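Local coordinates for SusD superfamily protein (Bacteroides fragilis, PDB 3L22) that probably binds glycans for uptake at the bacterial outer membrane, as other SusD-family proteins do, and carries zinc ions in the crystal, at residues D13-T16 against R20-A23; D83-A88 against Q430-L435; A202-K207 against G224-G229; L267-Y272 against K316-W321. One frame throughout, in Å; residues are numbered along the deposited sequence.

Contact 1. Residues D13-T16 against R20-A23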
# COMPACT_ATOMS: atom_id res chain seq x y z
N ASP A 13 10.41 3.79 -28.46
CA ASP A 13 9.52 4.88 -27.92
C ASP A 13 8.30 5.23 -28.79
O ASP A 13 7.20 5.39 -28.24
CB ASP A 13 10.32 6.16 -27.69
CG ASP A 13 9.52 7.22 -26.93
OD1 ASP A 13 8.85 6.86 -25.94
OD2 ASP A 13 9.57 8.41 -27.31
N ILE A 14 8.50 5.44 -30.10
CA ILE A 14 7.38 5.32 -31.06
C ILE A 14 7.01 3.83 -31.04
O ILE A 14 7.90 2.95 -31.05
CB ILE A 14 7.71 5.80 -32.53
CG1 ILE A 14 8.25 7.25 -32.56
CG2 ILE A 14 6.45 5.70 -33.41
CD1 ILE A 14 9.08 7.63 -33.83
N PHE A 15 5.73 3.53 -30.98
CA PHE A 15 5.29 2.16 -30.77
C PHE A 15 5.21 1.42 -32.09
O PHE A 15 4.13 1.12 -32.58
CB PHE A 15 3.94 2.12 -30.07
CG PHE A 15 3.96 2.56 -28.61
CD1 PHE A 15 5.13 2.85 -27.91
CD2 PHE A 15 2.76 2.65 -27.94
CE1 PHE A 15 5.08 3.23 -26.59
CE2 PHE A 15 2.71 3.02 -26.63
CZ PHE A 15 3.87 3.32 -25.94
N THR A 16 6.36 1.10 -32.64
CA THR A 16 6.44 0.40 -33.91
C THR A 16 6.46 -1.11 -33.73
O THR A 16 6.40 -1.81 -34.69
CB THR A 16 7.72 0.81 -34.66
OG1 THR A 16 8.83 0.53 -33.83
CG2 THR A 16 7.72 2.29 -34.98
N ARG A 20 8.57 -2.66 -28.08
CA ARG A 20 8.59 -1.22 -27.67
C ARG A 20 7.40 -0.82 -26.78
O ARG A 20 7.57 -0.11 -25.82
CB ARG A 20 8.65 -0.30 -28.88
CG ARG A 20 10.06 -0.29 -29.47
CD ARG A 20 10.21 0.83 -30.42
NE ARG A 20 11.59 1.00 -30.85
CZ ARG A 20 11.97 1.91 -31.75
NH1 ARG A 20 11.07 2.74 -32.30
NH2 ARG A 20 13.25 2.00 -32.08
N ILE A 21 6.22 -1.34 -27.08
CA ILE A 21 5.06 -1.12 -26.21
C ILE A 21 5.34 -1.67 -24.81
O ILE A 21 5.19 -1.00 -23.78
CB ILE A 21 3.77 -1.77 -26.77
CG1 ILE A 21 3.38 -1.14 -28.13
CG2 ILE A 21 2.62 -1.60 -25.73
CD1 ILE A 21 2.31 -1.96 -28.93
N GLU A 22 5.81 -2.90 -24.77
CA GLU A 22 6.06 -3.54 -23.51
C GLU A 22 7.20 -2.90 -22.71
O GLU A 22 7.11 -2.87 -21.52
CB GLU A 22 6.31 -5.03 -23.72
CG GLU A 22 5.02 -5.71 -24.11
CD GLU A 22 5.18 -7.16 -24.50
OE1 GLU A 22 6.25 -7.71 -24.23
OE2 GLU A 22 4.22 -7.75 -25.05
N ALA A 23 8.24 -2.39 -23.38
CA ALA A 23 9.29 -1.68 -22.68
C ALA A 23 8.71 -0.47 -21.96
O ALA A 23 9.09 -0.18 -20.82
CB ALA A 23 10.44 -1.22 -23.67
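Phe15 packs against Ile21 where the start of the modelled chain bends, in an inverse gamma turn centred on Phe15, just before entering helix 18-33. The tight part is apolar. One methylene, Ile21 CG1, touches the ring at its root, 3.8 Å from Phe15 CG, and the two side chains cross at about a right angle. Ile21 CA stands 4.3 Å above the ring plane over the ring centre, so one face of Phe15 lies on the helix backbone. The ring reaches there because CG is anti to the carbonyl carbon (chi1 -69°). From this side the pair leads inward: Ile21 packs on Phe98 and Leu102 of helix 79-103 and on Val108 of helix 106-109, while Phe15 touches Ser101.

The other side is exposed and held more loosely. Arg20, extended from CG to NE, runs past the turn, and its CD lies 3.2 Å from Ile14 O. That same oxygen sits in the guanidinium plane, at its edge, and accepts a weak but fairly straight bond from Arg20 NH1 (3.4 Å, 166° at the hydrogen). Asp13 N lies over a guanidinium face, and Thr16 OG1 lies alongside the chain, 3.7 Å from Arg20 CD.

Contact 2. Residues D83-A88 against Q430-L435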
# COMPACT_ATOMS: atom_id res chain seq x y z
N ASP A 83 8.54 14.62 -2.94
CA ASP A 83 8.88 13.44 -3.71
C ASP A 83 7.68 12.56 -4.00
O ASP A 83 7.53 12.11 -5.12
CB ASP A 83 9.94 12.60 -3.04
CG ASP A 83 11.32 13.31 -2.92
OD1 ASP A 83 11.55 14.38 -3.54
OD2 ASP A 83 12.15 12.77 -2.14
N THR A 84 6.83 12.30 -3.01
CA THR A 84 5.66 11.49 -3.24
C THR A 84 4.80 12.11 -4.33
O THR A 84 4.36 11.44 -5.26
CB THR A 84 4.83 11.31 -1.96
OG1 THR A 84 5.63 10.63 -0.98
CG2 THR A 84 3.54 10.53 -2.27
N TRP A 85 4.57 13.42 -4.19
CA TRP A 85 3.79 14.19 -5.16
C TRP A 85 4.39 14.14 -6.57
O TRP A 85 3.74 13.73 -7.53
CB TRP A 85 3.67 15.65 -4.69
CG TRP A 85 2.67 16.43 -5.45
CD1 TRP A 85 2.89 17.14 -6.59
CD2 TRP A 85 1.27 16.59 -5.14
NE1 TRP A 85 1.72 17.71 -7.02
CE2 TRP A 85 0.71 17.40 -6.15
CE3 TRP A 85 0.44 16.10 -4.12
CZ2 TRP A 85 -0.64 17.76 -6.17
CZ3 TRP A 85 -0.89 16.46 -4.13
CH2 TRP A 85 -1.42 17.30 -5.15
N THR A 86 5.63 14.60 -6.69
CA THR A 86 6.31 14.67 -7.95
C THR A 86 6.35 13.31 -8.64
O THR A 86 5.97 13.21 -9.79
CB THR A 86 7.72 15.23 -7.79
OG1 THR A 86 7.62 16.54 -7.23
CG2 THR A 86 8.48 15.32 -9.15
N TYR A 87 6.73 12.24 -7.92
CA TYR A 87 6.90 10.94 -8.60
C TYR A 87 5.60 10.19 -8.86
O TYR A 87 5.52 9.47 -9.86
CB TYR A 87 8.03 10.09 -7.95
CG TYR A 87 9.34 10.76 -8.25
CD1 TYR A 87 9.87 11.73 -7.40
CD2 TYR A 87 10.01 10.50 -9.44
CE1 TYR A 87 11.04 12.40 -7.72
CE2 TYR A 87 11.16 11.18 -9.78
CZ TYR A 87 11.66 12.10 -8.92
OH TYR A 87 12.80 12.74 -9.23
N ALA A 88 4.58 10.37 -8.01
CA ALA A 88 3.26 9.86 -8.30
C ALA A 88 2.71 10.50 -9.58
O ALA A 88 2.22 9.79 -10.44
CB ALA A 88 2.26 10.07 -7.12
N GLN A 430 4.61 22.50 -1.64
CA GLN A 430 5.09 23.71 -2.33
C GLN A 430 5.38 23.50 -3.83
O GLN A 430 5.13 24.41 -4.62
CB GLN A 430 6.36 24.25 -1.65
CG GLN A 430 6.98 25.53 -2.24
CD GLN A 430 6.08 26.78 -2.12
OE1 GLN A 430 4.95 26.73 -1.59
NE2 GLN A 430 6.60 27.91 -2.59
N VAL A 431 5.89 22.32 -4.22
CA VAL A 431 6.14 22.07 -5.65
C VAL A 431 4.88 22.27 -6.49
O VAL A 431 4.93 22.87 -7.54
CB VAL A 431 6.75 20.67 -5.95
CG1 VAL A 431 8.16 20.61 -5.45
CG2 VAL A 431 5.90 19.53 -5.36
N GLU A 432 3.73 21.83 -5.98
CA GLU A 432 2.46 22.05 -6.66
C GLU A 432 1.99 23.50 -6.53
O GLU A 432 1.53 24.11 -7.53
CB GLU A 432 1.41 21.09 -6.09
CG GLU A 432 0.02 21.15 -6.74
CD GLU A 432 -0.05 20.60 -8.16
OE1 GLU A 432 0.92 20.00 -8.64
OE2 GLU A 432 -1.12 20.75 -8.80
N LEU A 433 2.10 24.07 -5.34
CA LEU A 433 1.56 25.41 -5.08
C LEU A 433 2.20 26.47 -5.97
O LEU A 433 1.53 27.42 -6.36
CB LEU A 433 1.73 25.80 -3.60
CG LEU A 433 1.01 24.98 -2.51
CD1 LEU A 433 1.34 25.63 -1.17
CD2 LEU A 433 -0.50 24.91 -2.75
N LEU A 434 3.48 26.28 -6.32
CA LEU A 434 4.19 27.19 -7.22
C LEU A 434 3.61 27.19 -8.64
O LEU A 434 3.55 28.22 -9.26
CB LEU A 434 5.69 26.86 -7.27
CG LEU A 434 6.53 27.24 -6.02
CD1 LEU A 434 7.89 26.52 -6.03
CD2 LEU A 434 6.71 28.76 -5.90
N LEU A 435 3.16 26.03 -9.12
CA LEU A 435 2.70 25.87 -10.50
C LEU A 435 1.19 25.89 -10.70
O LEU A 435 0.75 26.15 -11.81
CB LEU A 435 3.19 24.52 -11.04
CG LEU A 435 4.70 24.31 -11.13
CD1 LEU A 435 4.96 22.86 -11.52
CD2 LEU A 435 5.33 25.29 -12.11
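Helix 79-103 meets the short C-terminal helix 430-435 through Trp85 and Glu432, an interhelical contact that ties two regions of the SusD fold far apart in sequence. The short segments pass 10.0 Å apart at 62°, and only a few side chains bridge the gap. Trp85 has its CG anti to the backbone N (chi1 -168°), which sends the indole across to the second helix. There its NE1 donates to Glu432 OE1 at 2.9 Å. The bond is bent, with an N-H...O angle of 146°, and it reaches the oxygen from above the carboxylate plane, not within it. The indole and carboxylate planes are inclined to each other, while the two side chains cross at about a right angle.

Contact continues along the benzo side of the indole. Because the Glu432 chain bends at its second torsion, CG comes to 3.5 Å from Trp85 CZ2 and the aliphatic part packs against the ring. Val431 CG2 adds an apolar touch 4.0 Å from Trp85 CD1, and also lies near Thr86 OG1, whose hydrogen bond goes to Ala82 O in its own helix. Elsewhere Trp85 meets Tyr135 edge-to-face and packs on Pro149 and Pro429.

The other carboxylate oxygen, Glu432 OE2, pairs with Arg151 and accepts from Asn436 ND2. With both oxygens engaged, the buried carboxylate is held in orientation, and the nearby arginine probably favours its charged form.

Contact 3. Residues A202-K207 against G224-G229. With EDO (1,2-ethanediol), chain Z; EDO (1,2-ethanediol), chain T.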
# COMPACT_ATOMS: atom_id res chain seq x y z
N ALA A 202 -4.88 -8.73 -8.56
CA ALA A 202 -4.34 -7.45 -8.09
C ALA A 202 -5.37 -6.30 -8.21
O ALA A 202 -5.52 -5.47 -7.31
CB ALA A 202 -3.07 -7.11 -8.88
N ALA A 203 -6.03 -6.23 -9.36
CA ALA A 203 -7.03 -5.22 -9.62
C ALA A 203 -8.18 -5.35 -8.59
O ALA A 203 -8.68 -4.35 -8.07
CB ALA A 203 -7.55 -5.35 -11.04
N ASN A 204 -8.60 -6.58 -8.33
CA ASN A 204 -9.66 -6.84 -7.37
C ASN A 204 -9.26 -6.54 -5.93
O ASN A 204 -10.09 -6.08 -5.14
CB ASN A 204 -10.15 -8.29 -7.51
CG ASN A 204 -11.08 -8.48 -8.71
OD1 ASN A 204 -11.96 -7.66 -8.93
ND2 ASN A 204 -10.92 -9.58 -9.47
N MSE A 205 -7.99 -6.75 -5.59
CA MSE A 205 -7.48 -6.35 -4.28
C MSE A 205 -7.58 -4.82 -4.12
O MSE A 205 -8.01 -4.34 -3.07
CB MSE A 205 -6.03 -6.80 -4.06
CG MSE A 205 -5.89 -8.28 -3.80
SE MSE A 205 -6.79 -8.80 -2.14
CE MSE A 205 -5.62 -7.81 -0.87
N LEU A 206 -7.20 -4.07 -5.15
CA LEU A 206 -7.25 -2.61 -5.07
C LEU A 206 -8.73 -2.16 -4.97
O LEU A 206 -9.06 -1.23 -4.22
CB LEU A 206 -6.56 -1.94 -6.27
CG LEU A 206 -6.39 -0.42 -6.22
CD1 LEU A 206 -5.83 0.06 -4.86
CD2 LEU A 206 -5.52 0.08 -7.39
N LYS A 207 -9.59 -2.80 -5.75
CA LYS A 207 -11.00 -2.51 -5.75
C LYS A 207 -11.56 -2.80 -4.35
O LYS A 207 -12.27 -2.00 -3.77
CB LYS A 207 -11.68 -3.36 -6.82
CG LYS A 207 -13.11 -3.05 -7.12
CD LYS A 207 -13.68 -3.90 -8.30
CE LYS A 207 -13.05 -3.58 -9.64
NZ LYS A 207 -13.84 -4.12 -10.80
N GLY A 224 -13.14 -9.02 -3.49
CA GLY A 224 -12.13 -9.85 -2.85
C GLY A 224 -12.37 -11.35 -3.00
O GLY A 224 -11.41 -12.10 -3.01
N GLU A 225 -13.64 -11.77 -3.10
CA GLU A 225 -13.95 -13.18 -3.32
C GLU A 225 -13.59 -13.65 -4.73
O GLU A 225 -13.48 -14.82 -4.92
CB GLU A 225 -15.39 -13.54 -2.93
CG GLU A 225 -15.47 -13.59 -1.40
CD GLU A 225 -16.78 -13.94 -0.82
OE1 GLU A 225 -17.78 -13.96 -1.57
OE2 GLU A 225 -16.78 -14.18 0.41
N LEU A 226 -13.33 -12.72 -5.66
CA LEU A 226 -12.78 -13.09 -6.96
C LEU A 226 -11.29 -13.49 -6.93
O LEU A 226 -10.83 -14.04 -7.90
CB LEU A 226 -13.03 -11.97 -7.98
CG LEU A 226 -14.49 -11.73 -8.34
CD1 LEU A 226 -14.61 -10.44 -9.20
CD2 LEU A 226 -15.14 -12.94 -9.10
N VAL A 227 -10.57 -13.24 -5.84
CA VAL A 227 -9.14 -13.56 -5.72
C VAL A 227 -9.04 -15.04 -5.42
O VAL A 227 -9.27 -15.45 -4.29
CB VAL A 227 -8.47 -12.73 -4.60
CG1 VAL A 227 -7.01 -13.20 -4.31
CG2 VAL A 227 -8.56 -11.23 -4.92
N THR A 228 -8.72 -15.85 -6.42
CA THR A 228 -8.68 -17.30 -6.26
C THR A 228 -7.31 -17.82 -6.69
O THR A 228 -6.56 -17.15 -7.40
CB THR A 228 -9.76 -17.99 -7.13
OG1 THR A 228 -9.50 -17.63 -8.48
CG2 THR A 228 -11.21 -17.54 -6.73
N GLY A 229 -6.99 -19.03 -6.22
CA GLY A 229 -5.80 -19.76 -6.65
C GLY A 229 -4.57 -19.57 -5.76
O GLY A 229 -3.54 -20.20 -6.02
C1 EDO Z . -16.96 -1.71 -10.74
O1 EDO Z . -16.46 -3.04 -10.71
C2 EDO Z . -15.93 -0.61 -10.68
O2 EDO Z . -14.58 -1.02 -10.81
C1 EDO T . -15.40 -15.95 2.73
O1 EDO T . -14.99 -15.44 1.46
C2 EDO T . -15.71 -17.44 2.79
O2 EDO T . -16.83 -17.71 1.93
O HOH W 1 -9.27 -12.09 -9.37
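Asn204 and Leu226 face each other at a buried contact that contains no direct hydrogen bond: a water molecule makes the polar link. The two segments belong to consecutive helices, 200-213 and 217-225, of a helical fold whose sequence families fall in the TPR clan. The water accepts from Asn204 ND2 at 3.0 Å and donates to Leu226 O at 2.9 Å, joining the amide to a backbone carbonyl of 224-229. Alongside this bridge the amide also has apolar company. Its ND2 comes to 3.5 Å from Leu226 CB, and Leu226 CD1 lies near both amide heteroatoms as the side chains cross at a slant. Backbones are close as well, with Asn204 CA 6.0 Å from Gly224 CA, Gly224 itself bringing no side chain.

At the next residue, selenomethionine 205 (Met205) meets Val227. Bends at its second and third torsions (-63° and -67°) curl the chain back, and the two side chains cross at about a right angle. Both also touch Thr330 of helix 327-339 and Ile250 of strand 249-253, which places this half of the contact in the interior. Lys207, by contrast, turns its ammonium to Leu179 O and to an ethanediol probably left from crystallisation, with NZ 2.8 Å from the O1 of that molecule. Across the apolar pair, the branch that does the touching is Val227 CG2, 4.1 Å from Met205 SE.

Contact 4. Residues L267-Y272 against K316-W321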
# COMPACT_ATOMS: atom_id res chain seq x y z
N LEU A 267 13.74 -0.13 1.69
CA LEU A 267 13.17 -0.71 2.89
C LEU A 267 14.24 -1.24 3.87
O LEU A 267 14.23 -0.89 5.07
CB LEU A 267 12.21 -1.84 2.53
CG LEU A 267 10.75 -1.46 2.30
CD1 LEU A 267 10.53 -0.24 1.46
CD2 LEU A 267 9.96 -2.69 1.82
N ALA A 268 15.15 -2.06 3.36
CA ALA A 268 16.16 -2.67 4.21
C ALA A 268 17.04 -1.66 4.92
O ALA A 268 17.43 -1.87 6.07
CB ALA A 268 17.04 -3.71 3.40
N GLU A 269 17.31 -0.55 4.26
CA GLU A 269 18.12 0.49 4.86
C GLU A 269 17.43 1.16 6.06
O GLU A 269 18.12 1.68 6.94
CB GLU A 269 18.49 1.54 3.82
CG GLU A 269 19.59 1.05 2.91
CD GLU A 269 19.83 1.99 1.77
OE1 GLU A 269 18.95 2.11 0.89
OE2 GLU A 269 20.86 2.68 1.82
N TYR A 270 16.11 1.09 6.12
CA TYR A 270 15.35 1.67 7.24
C TYR A 270 15.23 0.77 8.47
O TYR A 270 14.95 1.26 9.56
CB TYR A 270 13.96 2.16 6.72
CG TYR A 270 14.03 3.54 6.15
CD1 TYR A 270 14.75 3.78 5.00
CD2 TYR A 270 13.39 4.60 6.75
CE1 TYR A 270 14.85 5.03 4.47
CE2 TYR A 270 13.48 5.88 6.20
CZ TYR A 270 14.21 6.06 5.07
OH TYR A 270 14.34 7.28 4.51
N TYR A 271 15.44 -0.54 8.30
CA TYR A 271 15.22 -1.53 9.35
C TYR A 271 16.48 -2.27 9.82
O TYR A 271 16.52 -2.70 10.96
CB TYR A 271 14.22 -2.59 8.88
CG TYR A 271 12.81 -2.04 8.67
CD1 TYR A 271 12.03 -1.70 9.75
CD2 TYR A 271 12.26 -1.92 7.40
CE1 TYR A 271 10.75 -1.22 9.59
CE2 TYR A 271 10.97 -1.43 7.21
CZ TYR A 271 10.23 -1.06 8.31
OH TYR A 271 8.98 -0.56 8.16
N TYR A 272 17.50 -2.39 8.97
CA TYR A 272 18.55 -3.36 9.21
C TYR A 272 19.49 -3.09 10.36
O TYR A 272 20.11 -4.02 10.82
CB TYR A 272 19.43 -3.62 7.95
CG TYR A 272 20.58 -2.68 7.73
CD1 TYR A 272 20.36 -1.33 7.51
CD2 TYR A 272 21.93 -3.13 7.72
CE1 TYR A 272 21.39 -0.45 7.29
CE2 TYR A 272 23.01 -2.23 7.50
CZ TYR A 272 22.70 -0.89 7.27
OH TYR A 272 23.63 0.08 7.02
N LYS A 316 22.66 -4.58 1.94
CA LYS A 316 23.79 -4.71 1.04
C LYS A 316 23.30 -4.76 -0.41
O LYS A 316 23.77 -3.99 -1.22
CB LYS A 316 24.58 -5.96 1.38
CG LYS A 316 25.93 -6.09 0.66
CD LYS A 316 26.74 -7.33 1.15
N THR A 317 22.36 -5.64 -0.74
CA THR A 317 21.93 -5.80 -2.14
C THR A 317 20.67 -5.02 -2.48
O THR A 317 20.48 -4.61 -3.62
CB THR A 317 21.70 -7.26 -2.50
OG1 THR A 317 20.46 -7.69 -1.90
CG2 THR A 317 22.94 -8.17 -2.08
N LYS A 318 19.83 -4.82 -1.47
CA LYS A 318 18.55 -4.15 -1.58
C LYS A 318 17.58 -4.91 -2.51
O LYS A 318 16.59 -4.31 -3.02
CB LYS A 318 18.68 -2.67 -1.98
CG LYS A 318 19.76 -1.90 -1.27
CD LYS A 318 19.63 -0.38 -1.55
CE LYS A 318 20.92 0.44 -1.33
NZ LYS A 318 20.60 1.93 -1.37
N LEU A 319 17.82 -6.21 -2.69
CA LEU A 319 17.08 -6.97 -3.73
C LEU A 319 15.72 -7.47 -3.26
O LEU A 319 14.97 -8.03 -4.05
CB LEU A 319 17.90 -8.13 -4.24
CG LEU A 319 19.08 -7.76 -5.14
CD1 LEU A 319 20.04 -8.93 -5.30
CD2 LEU A 319 18.53 -7.29 -6.51
N GLN A 320 15.37 -7.29 -1.99
CA GLN A 320 14.08 -7.79 -1.53
C GLN A 320 12.94 -7.05 -2.20
O GLN A 320 12.93 -5.80 -2.27
CB GLN A 320 13.96 -7.72 -0.02
CG GLN A 320 14.91 -8.71 0.68
CD GLN A 320 15.09 -8.46 2.20
OE1 GLN A 320 15.60 -7.41 2.65
NE2 GLN A 320 14.71 -9.46 2.99
N TRP A 321 11.99 -7.81 -2.72
CA TRP A 321 10.79 -7.24 -3.34
C TRP A 321 9.87 -6.58 -2.31
O TRP A 321 9.84 -6.98 -1.14
CB TRP A 321 10.01 -8.33 -4.06
CG TRP A 321 10.68 -8.92 -5.28
CD1 TRP A 321 12.01 -8.86 -5.64
CD2 TRP A 321 10.04 -9.72 -6.27
NE1 TRP A 321 12.21 -9.52 -6.81
CE2 TRP A 321 11.02 -10.07 -7.22
CE3 TRP A 321 8.73 -10.16 -6.45
CZ2 TRP A 321 10.74 -10.88 -8.32
CZ3 TRP A 321 8.45 -10.97 -7.57
CH2 TRP A 321 9.45 -11.30 -8.49
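Lys318 reaches over to Glu269, its extended chain crossing the glutamate at a slant and overlapping the carboxylate with its last two methylenes. Within the SusD-family fold, the salt bridge joins the short, weakly bonded helix 267-271 to the loop that leads into strand 322-326. Lys318 NZ lies 2.8 Å from Glu269 OE1. It meets that oxygen from well above the carboxylate plane (51° out of it), so the ammonium sits over the group. Lys318 CE follows at 3.4 Å from Glu269 OE1.

Both charged ends have further partners. Glu269 OE1 is bonded to Ser266 OG and OE2 accepts from Gln264 N, while Lys318 NZ also donates to Pro261 O; this shared set of bonds should fix the carboxylate's rotation. On the loop side, Thr317 forms an ST turn, its OG1 accepting from Leu319 N at 3.1 Å. Lys318, between them, has a left-handed backbone (phi 62°, psi 23°).

The second touch, at Ala268, is slight. Gln320 leaves its backbone toward Ala268, but its amide bonds elsewhere, NE2 to Tyr240 O and OE1 to Asp314 N. What remains across the segments is a van der Waals approach of Gln320 OE1 to Ala268 CB, 4.0 Å.

The four contacts do not touch one another. Contact 1 is a surface contact, contacts 2 and 4 are partly buried, and contact 3 is buried. Helix 79-103 links contacts 1 and 2: it supplies one side of contact 2, and the apolar pair of contact 1 rests on it further along. Sequence reach runs from a local turn in contact 1 to more than 300 residues in contact 2, a span that includes contacts 3 and 4. Contacts 2 and 4 each centre on a glutamate, met by an indole N-H in one and an ammonium in the other. Contact 3 relies on apolar packing and water, whereas contact 1 combines an apolar pair with one weak arginine bond to a backbone oxygen.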